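Local coordinates for protein 6-pyruvoyl tetrahydropterin synthase (PDB 1Y13) that belongs to the 6-pyruvoyl tetrahydropterin synthase family of pterin enzymes and holds biopterin and a zinc ion, at residues Met150-Ser153 with Leu154-Arg158. Numbering follows the deposited sequence.
Sequences MDVS and LLKSR
Asp-151 caps the helix that follows it, its carboxylate taking Leu-154 N and its carbonyl Leu-155 N. Its CG stands anti to the backbone N (chi1 176°), which turns the carboxylate back over the first helical turn; OD2 then accepts from Leu-154 N at 3.3 Å, the donor lying above the carboxylate plane, with a bent N-H...O angle of 140°. The carbonyl bond is straighter: Leu-155 N donates to Asp-151 O at 3.3 Å with an angle of 170°. On the buried side Met-150, a selenomethionine, brings CB to 4.2 Å from Leu-155 CD2, while Leu-154 CD2 lies 3.4 Å from Met-150 O; both Met-150 and Leu-155 also rest on Ile-163. On the solvent side Val-152, Ser-153 and Lys-156 are exposed; the lysine is close only at its root, CG 3.0 Å from Val-152 O, and its bent chain then leads away. At the far end Ser-157 OG donates to Leu-154 O at 2.7 Å, an acceptor shared with Arg-158 N, and Arg-158 reaches out to a salt bridge with Asp-66. Asp-151, with positive phi, is the first residue after helix 135-150 to leave helical geometry, and serves as N-cap of helix 152-157, a short amphipathic helix whose Leu-155 rests on strand 162-168 of the five-stranded antiparallel sheet.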
# COMPACT_ATOMS: atom_id res chain seq x y z
N MSE A 150 -21.25 -6.93 18.42
CA MSE A 150 -20.28 -6.79 19.52
C MSE A 150 -20.95 -6.70 20.86
O MSE A 150 -20.31 -6.85 21.90
CB MSE A 150 -19.40 -5.57 19.30
CG MSE A 150 -18.50 -5.75 18.14
SE MSE A 150 -17.27 -4.29 18.11
CE MSE A 150 -18.43 -2.80 17.33
N ASP A 151 -22.26 -6.45 20.83
CA ASP A 151 -23.06 -6.41 22.03
C ASP A 151 -22.75 -5.14 22.81
O ASP A 151 -21.68 -5.00 23.41
CB ASP A 151 -22.78 -7.65 22.90
CG ASP A 151 -23.52 -7.62 24.23
OD1 ASP A 151 -24.72 -7.24 24.26
OD2 ASP A 151 -22.91 -7.99 25.27
N VAL A 152 -23.72 -4.23 22.86
CA VAL A 152 -23.54 -2.93 23.52
C VAL A 152 -23.13 -3.01 25.01
O VAL A 152 -22.45 -2.10 25.50
CB VAL A 152 -24.79 -2.03 23.32
CG1 VAL A 152 -26.01 -2.59 24.10
CG2 VAL A 152 -24.48 -0.57 23.72
N SER A 153 -23.53 -4.06 25.72
CA SER A 153 -23.22 -4.18 27.15
C SER A 153 -21.78 -4.65 27.41
O SER A 153 -21.18 -4.29 28.43
CB SER A 153 -24.22 -5.08 27.88
OG SER A 153 -24.02 -6.45 27.56
N LEU A 154 -21.25 -5.47 26.49
CA LEU A 154 -19.81 -5.80 26.47
C LEU A 154 -19.00 -4.51 26.33
O LEU A 154 -18.10 -4.25 27.13
CB LEU A 154 -19.44 -6.75 25.32
CG LEU A 154 -17.91 -6.94 25.15
CD1 LEU A 154 -17.27 -7.71 26.34
CD2 LEU A 154 -17.58 -7.62 23.83
N LEU A 155 -19.34 -3.73 25.32
CA LEU A 155 -18.64 -2.47 25.06
C LEU A 155 -18.66 -1.56 26.28
O LEU A 155 -17.62 -0.98 26.65
CB LEU A 155 -19.21 -1.76 23.83
CG LEU A 155 -19.17 -2.62 22.56
CD1 LEU A 155 -20.02 -2.01 21.46
CD2 LEU A 155 -17.72 -2.91 22.09
N LYS A 156 -19.81 -1.45 26.94
CA LYS A 156 -19.96 -0.63 28.14
C LYS A 156 -19.17 -1.14 29.34
O LYS A 156 -18.68 -0.34 30.13
CB LYS A 156 -21.43 -0.48 28.55
CG LYS A 156 -22.32 0.16 27.50
CD LYS A 156 -21.80 1.52 26.99
CE LYS A 156 -22.96 2.36 26.43
NZ LYS A 156 -23.96 2.66 27.52
N SER A 157 -19.11 -2.46 29.52
CA SER A 157 -18.33 -3.02 30.63
C SER A 157 -16.82 -2.74 30.48
O SER A 157 -16.08 -2.64 31.46
CB SER A 157 -18.59 -4.53 30.78
OG SER A 157 -18.19 -5.25 29.61
N ARG A 158 -16.37 -2.61 29.23
CA ARG A 158 -14.97 -2.27 28.94
C ARG A 158 -14.76 -0.76 28.82
O ARG A 158 -13.65 -0.29 28.61
CB ARG A 158 -14.48 -3.02 27.69
CG ARG A 158 -14.51 -4.55 27.89
CD ARG A 158 -13.75 -5.32 26.84
NE ARG A 158 -12.33 -4.98 26.82
CZ ARG A 158 -11.35 -5.64 27.43
NH1 ARG A 158 -11.59 -6.74 28.14
NH2 ARG A 158 -10.10 -5.21 27.31